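Local atomic coordinates of putative transcriptional regulator (Clostridium difficile, PDB entry 3QI7), a protein that is of unknown function, named a putative transcriptional regulator and putative lipoprotein, and has a periplasmic-binding-protein-like fold that may bind a small ligand such as a sugar. Residues Asp12-Val17 with Lys86-Ile91; Val194-Ile199 with Lys209-Glu214. One frame throughout, in Å; residues are numbered along the deposited sequence.

Contact 1: Asp12-Val17 with Lys86-Ile91; sequences DFKVAV and KEVQAI
K14 meets the 86-91 segment through both its backbone and its side chain. Its N-H donates to E87 O (2.8 Å), approaching from above that carbonyl's plane, while its own O accepts an in-plane bond from Q89 N at 3.0 Å, nearly straight at 170°. The side chain leaves on the same face as V88. K14 CB lies 3.9 Å from E87 O and 4.1 Å from V88 CG2. CG, beside the backbone N and anti to the carbonyl carbon (chi1 -60°), passes E87 CB, and K14 CE comes to 3.6 Å from E87 OE1. NZ ends in a long salt bridge to that oxygen, but its stronger partner is D85, whose carboxylate also takes the backbone N-H of E87. One water joins E87 OE2 to D12 O, and a second links the same carbonyl to Q89 NE2. Between K14 and V15 the register slips by one residue, a beta bulge; beside it Q89 CG comes 3.5 Å from F13 CB, and the buried A90 N has no partner. Pairing resumes at A16, whose N donates to A90 O (2.9 Å). The methyl of A16 packs against V88 CG1 and I91 CG1 on one face; on the other, V15 CG1 faces A90 CB, and helix 306-324 covers both residues. Strands 57-63, 13-19 and 88-94 form a parallel part of the mixed sheet of an alpha/beta domain, as in periplasmic-binding-protein-like folds.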
loop_
_atom_site.group_PDB
_atom_site.type_symbol
_atom_site.label_atom_id
_atom_site.label_comp_id
_atom_site.label_asym_id
_atom_site.label_seq_id
_atom_site.Cartn_x
_atom_site.Cartn_y
_atom_site.Cartn_z
ATOM N N ASP A 12 8.729 29.912 -2.707
ATOM C CA ASP A 12 7.756 28.998 -3.282
ATOM C C ASP A 12 8.509 27.794 -3.855
ATOM O O ASP A 12 9.632 27.935 -4.353
ATOM C CB ASP A 12 6.933 29.712 -4.347
ATOM C CG ASP A 12 6.076 30.843 -3.770
ATOM O OD1 ASP A 12 5.852 30.896 -2.527
ATOM O OD2 ASP A 12 5.618 31.677 -4.579
ATOM N N PHE A 13 7.934 26.603 -3.742
ATOM C CA PHE A 13 8.724 25.416 -4.046
ATOM C C PHE A 13 7.949 24.353 -4.794
ATOM O O PHE A 13 6.726 24.425 -4.909
ATOM C CB PHE A 13 9.367 24.866 -2.761
ATOM C CG PHE A 13 8.386 24.382 -1.732
ATOM C CD1 PHE A 13 7.778 25.272 -0.846
ATOM C CD2 PHE A 13 8.081 23.022 -1.629
ATOM C CE1 PHE A 13 6.892 24.830 0.126
ATOM C CE2 PHE A 13 7.182 22.564 -0.661
ATOM C CZ PHE A 13 6.590 23.480 0.226
ATOM N N LYS A 14 8.678 23.393 -5.352
ATOM C CA LYS A 14 8.052 22.213 -5.978
ATOM C C LYS A 14 8.402 20.933 -5.197
ATOM O O LYS A 14 9.530 20.776 -4.684
ATOM C CB LYS A 14 8.497 22.070 -7.439
ATOM C CG LYS A 14 8.144 23.248 -8.357
ATOM C CD LYS A 14 8.551 22.926 -9.796
ATOM C CE LYS A 14 8.242 24.074 -10.771
ATOM N NZ LYS A 14 9.252 24.088 -11.863
ATOM N N VAL A 15 7.414 20.063 -5.064
ATOM C CA VAL A 15 7.616 18.699 -4.598
ATOM C C VAL A 15 7.489 17.791 -5.817
ATOM O O VAL A 15 6.411 17.647 -6.385
ATOM C CB VAL A 15 6.586 18.307 -3.525
ATOM C CG1 VAL A 15 6.819 16.858 -3.061
ATOM C CG2 VAL A 15 6.681 19.270 -2.309
ATOM N N ALA A 16 8.598 17.214 -6.244
ATOM C CA ALA A 16 8.569 16.325 -7.396
ATOM C C ALA A 16 8.144 14.943 -6.916
ATOM O O ALA A 16 8.635 14.491 -5.889
ATOM C CB ALA A 16 9.950 16.272 -8.084
ATOM N N VAL A 17 7.243 14.295 -7.659
ATOM C CA VAL A 17 6.734 12.991 -7.316
ATOM C C VAL A 17 6.859 12.064 -8.519
ATOM O O VAL A 17 6.249 12.300 -9.562
ATOM C CB VAL A 17 5.246 13.044 -6.841
ATOM C CG1 VAL A 17 4.810 11.689 -6.390
ATOM C CG2 VAL A 17 5.084 14.065 -5.694
ATOM N N LYS A 86 15.732 24.751 -9.779
ATOM C CA LYS A 86 16.042 25.437 -8.534
ATOM C C LYS A 86 14.881 25.473 -7.534
ATOM O O LYS A 86 15.096 25.673 -6.333
ATOM C CB LYS A 86 16.509 26.864 -8.868
ATOM C CG LYS A 86 16.897 27.732 -7.686
ATOM C CD LYS A 86 18.004 28.727 -8.082
ATOM C CE LYS A 86 18.052 29.955 -7.180
ATOM N NZ LYS A 86 17.744 29.649 -5.750
ATOM N N GLU A 87 13.657 25.281 -8.022
ATOM C CA GLU A 87 12.474 25.343 -7.171
ATOM C C GLU A 87 12.108 23.985 -6.543
ATOM O O GLU A 87 11.378 23.951 -5.554
ATOM C CB GLU A 87 11.288 25.888 -7.984
ATOM C CG GLU A 87 11.585 27.242 -8.644
ATOM C CD GLU A 87 10.325 27.922 -9.158
ATOM O OE1 GLU A 87 9.571 27.272 -9.908
ATOM O OE2 GLU A 87 10.088 29.099 -8.804
ATOM N N VAL A 88 12.608 22.889 -7.126
ATOM C CA VAL A 88 12.447 21.544 -6.567
ATOM C C VAL A 88 13.200 21.439 -5.247
ATOM O O VAL A 88 14.444 21.524 -5.205
ATOM C CB VAL A 88 12.915 20.425 -7.551
ATOM C CG1 VAL A 88 12.872 19.017 -6.879
ATOM C CG2 VAL A 88 12.045 20.421 -8.809
ATOM N N GLN A 89 12.425 21.265 -4.169
ATOM C CA GLN A 89 12.959 21.163 -2.826
ATOM C C GLN A 89 12.745 19.791 -2.168
ATOM O O GLN A 89 13.307 19.534 -1.098
ATOM C CB GLN A 89 12.368 22.265 -1.953
ATOM C CG GLN A 89 12.675 23.668 -2.440
ATOM C CD GLN A 89 14.154 23.994 -2.350
ATOM O OE1 GLN A 89 14.868 23.393 -1.554
ATOM N NE2 GLN A 89 14.623 24.936 -3.172
ATOM N N ALA A 90 11.968 18.906 -2.806
ATOM C CA ALA A 90 11.857 17.538 -2.331
ATOM C C ALA A 90 11.524 16.609 -3.496
ATOM O O ALA A 90 10.866 17.018 -4.469
ATOM C CB ALA A 90 10.794 17.434 -1.213
ATOM N N ILE A 91 12.017 15.377 -3.405
ATOM C CA ILE A 91 11.664 14.329 -4.368
ATOM C C ILE A 91 11.095 13.104 -3.648
ATOM O O ILE A 91 11.756 12.523 -2.790
ATOM C CB ILE A 91 12.872 13.894 -5.243
ATOM C CG1 ILE A 91 13.476 15.096 -5.978
ATOM C CG2 ILE A 91 12.433 12.839 -6.257
ATOM C CD1 ILE A 91 14.804 14.789 -6.673
HETATM O O HOH W 1 12.036 26.882 -3.662
HETATM O O HOH W 2 10.067 30.112 -6.279
#

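Contact 2: Val194-Ile199 with Lys209-Glu214; sequences VNTPNI and KQFLNE
F211 reaches from its helix to strand 194-196 and the proline that follows, carrying most of the contact on one ring. With CG anti to the backbone N (chi1 179°), the ring extends away from the helix, and chi2 of -86° turns it so that P197 CD sits over one face. This is a CH-pi contact, 4.0 Å from CD to the centroid of the F211 ring and 23° off the normal, displaced toward CG. At the edge, in the plane of the ring, V194 CG1 touches F211 CE1 at 3.7 Å; that methyl stands anti to the valine's backbone N, which carries it toward the helix. The far end of the ring lies against the backbone, where F211 CZ comes 3.2 Å from N195 O. The T196 and F211 side chains cross at about a right angle, T196 CG2 lying 4.1 Å from F211 CE1 and 3.9 Å from L212 CD2. L212 also leans on Y162 of the neighbouring strand 159-164, and T196 packs on both Y162 and M236 of helix 234-247. Residues 209-214 of helix 203-223 thus run nearly antiparallel to 194-196 of edge strand 191-196, the strand-to-helix packing of a three-layered Rossmann-like alpha/beta domain.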
loop_
_atom_site.group_PDB
_atom_site.type_symbol
_atom_site.label_atom_id
_atom_site.label_comp_id
_atom_site.label_asym_id
_atom_site.label_seq_id
_atom_site.Cartn_x
_atom_site.Cartn_y
_atom_site.Cartn_z
ATOM N N VAL A 194 -2.544 -24.231 1.819
ATOM C CA VAL A 194 -2.985 -24.942 0.632
ATOM C C VAL A 194 -2.298 -24.378 -0.597
ATOM O O VAL A 194 -2.399 -23.163 -0.893
ATOM C CB VAL A 194 -4.496 -24.860 0.460
ATOM C CG1 VAL A 194 -4.957 -25.722 -0.771
ATOM C CG2 VAL A 194 -5.187 -25.319 1.722
ATOM N N ASN A 195 -1.591 -25.274 -1.298
ATOM C CA ASN A 195 -0.935 -24.969 -2.566
ATOM C C ASN A 195 -1.912 -24.987 -3.737
ATOM O O ASN A 195 -2.551 -26.019 -4.045
ATOM C CB ASN A 195 0.222 -25.940 -2.858
ATOM C CG ASN A 195 1.456 -25.727 -1.940
ATOM O OD1 ASN A 195 1.526 -24.796 -1.120
ATOM N ND2 ASN A 195 2.438 -26.627 -2.085
ATOM N N THR A 196 -2.002 -23.829 -4.378
ATOM C CA THR A 196 -2.796 -23.613 -5.585
ATOM C C THR A 196 -1.918 -23.876 -6.839
ATOM O O THR A 196 -0.683 -23.744 -6.769
ATOM C CB THR A 196 -3.334 -22.158 -5.650
ATOM O OG1 THR A 196 -2.246 -21.226 -5.609
ATOM C CG2 THR A 196 -4.245 -21.858 -4.478
ATOM N N PRO A 197 -2.548 -24.238 -7.970
ATOM C CA PRO A 197 -1.795 -24.454 -9.220
ATOM C C PRO A 197 -1.020 -23.208 -9.672
ATOM O O PRO A 197 -1.536 -22.087 -9.613
ATOM C CB PRO A 197 -2.887 -24.806 -10.246
ATOM C CG PRO A 197 -4.026 -25.329 -9.436
ATOM C CD PRO A 197 -3.977 -24.580 -8.116
ATOM N N ASN A 198 0.212 -23.427 -10.116
ATOM C CA ASN A 198 1.021 -22.387 -10.719
ATOM C C ASN A 198 0.329 -21.804 -11.929
ATOM O O ASN A 198 -0.262 -22.532 -12.721
ATOM C CB ASN A 198 2.388 -22.931 -11.164
ATOM C CG ASN A 198 3.326 -23.153 -10.012
ATOM O OD1 ASN A 198 3.257 -22.482 -8.995
ATOM N ND2 ASN A 198 4.236 -24.081 -10.183
ATOM N N ILE A 199 0.396 -20.487 -12.066
ATOM C CA ILE A 199 -0.207 -19.813 -13.200
ATOM C C ILE A 199 0.903 -19.549 -14.204
ATOM O O ILE A 199 1.710 -18.640 -14.018
ATOM C CB ILE A 199 -0.902 -18.527 -12.779
ATOM C CG1 ILE A 199 -2.002 -18.865 -11.753
ATOM C CG2 ILE A 199 -1.481 -17.795 -14.012
ATOM C CD1 ILE A 199 -2.829 -17.675 -11.252
ATOM N N LYS A 209 -9.204 -20.855 -10.258
ATOM C CA LYS A 209 -10.586 -20.599 -9.857
ATOM C C LYS A 209 -11.333 -21.873 -9.458
ATOM O O LYS A 209 -11.946 -21.918 -8.397
ATOM C CB LYS A 209 -11.340 -19.890 -10.978
ATOM C CG LYS A 209 -12.783 -19.587 -10.628
ATOM C CD LYS A 209 -13.522 -18.975 -11.804
ATOM C CE LYS A 209 -13.273 -17.482 -11.924
ATOM N NZ LYS A 209 -14.093 -16.989 -13.082
ATOM N N GLN A 210 -11.289 -22.907 -10.294
ATOM C CA GLN A 210 -11.975 -24.176 -9.962
ATOM C C GLN A 210 -11.380 -24.828 -8.724
ATOM O O GLN A 210 -12.100 -25.346 -7.874
ATOM C CB GLN A 210 -11.954 -25.179 -11.121
ATOM C CG GLN A 210 -12.819 -24.741 -12.289
ATOM C CD GLN A 210 -13.267 -25.880 -13.195
ATOM O OE1 GLN A 210 -13.208 -25.768 -14.432
ATOM N NE2 GLN A 210 -13.743 -26.976 -12.587
ATOM N N PHE A 211 -10.057 -24.789 -8.625
ATOM C CA PHE A 211 -9.368 -25.354 -7.482
ATOM C C PHE A 211 -9.828 -24.650 -6.187
ATOM O O PHE A 211 -10.175 -25.321 -5.169
ATOM C CB PHE A 211 -7.848 -25.237 -7.655
ATOM C CG PHE A 211 -7.072 -25.775 -6.484
ATOM C CD1 PHE A 211 -6.804 -24.970 -5.388
ATOM C CD2 PHE A 211 -6.635 -27.107 -6.464
ATOM C CE1 PHE A 211 -6.112 -25.469 -4.299
ATOM C CE2 PHE A 211 -5.938 -27.606 -5.374
ATOM C CZ PHE A 211 -5.690 -26.802 -4.292
ATOM N N LEU A 212 -9.802 -23.322 -6.216
ATOM C CA LEU A 212 -10.180 -22.536 -5.039
ATOM C C LEU A 212 -11.621 -22.795 -4.624
ATOM O O LEU A 212 -11.884 -23.067 -3.442
ATOM C CB LEU A 212 -9.925 -21.049 -5.212
ATOM C CG LEU A 212 -8.482 -20.561 -5.188
ATOM C CD1 LEU A 212 -8.459 -19.131 -5.744
ATOM C CD2 LEU A 212 -7.878 -20.629 -3.774
ATOM N N ASN A 213 -12.541 -22.760 -5.580
ATOM C CA ASN A 213 -13.930 -22.991 -5.257
ATOM C C ASN A 213 -14.160 -24.328 -4.572
ATOM O O ASN A 213 -14.876 -24.405 -3.553
ATOM C CB ASN A 213 -14.819 -22.779 -6.486
ATOM C CG ASN A 213 -15.011 -21.292 -6.791
ATOM O OD1 ASN A 213 -15.176 -20.487 -5.870
ATOM N ND2 ASN A 213 -14.976 -20.925 -8.067
ATOM N N GLU A 214 -13.542 -25.378 -5.103
ATOM C CA GLU A 214 -13.719 -26.702 -4.519
ATOM C C GLU A 214 -13.050 -26.813 -3.157
ATOM O O GLU A 214 -13.640 -27.372 -2.239
ATOM C CB GLU A 214 -13.235 -27.796 -5.466
ATOM C CG GLU A 214 -14.039 -27.842 -6.739
ATOM C CD GLU A 214 -15.524 -28.091 -6.497
ATOM O OE1 GLU A 214 -15.859 -29.017 -5.718
ATOM O OE2 GLU A 214 -16.348 -27.357 -7.092
#

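From the N terminus, the chain runs through strand 13-19, helix 26-42, strand 57-63 and helix 72-80 before strand 88-94 returns to the first strand, so contact 1 closes a long loop within the larger, mixed sheet. The chain then adds strands 115-118 and 134-137 to that sheet and crosses to the three-stranded one. There contact 2 closes a short loop, joining edge strand 191-196 to helix 203-223 just after it. The two loops follow in series, neither enclosing nor crossing the other. The centres of the two contacts lie about 47 Å apart, on opposite sides of the chain's centre: contact 1 joins two strands of one sheet, contact 2 fixes a helix on the edge strand of the other.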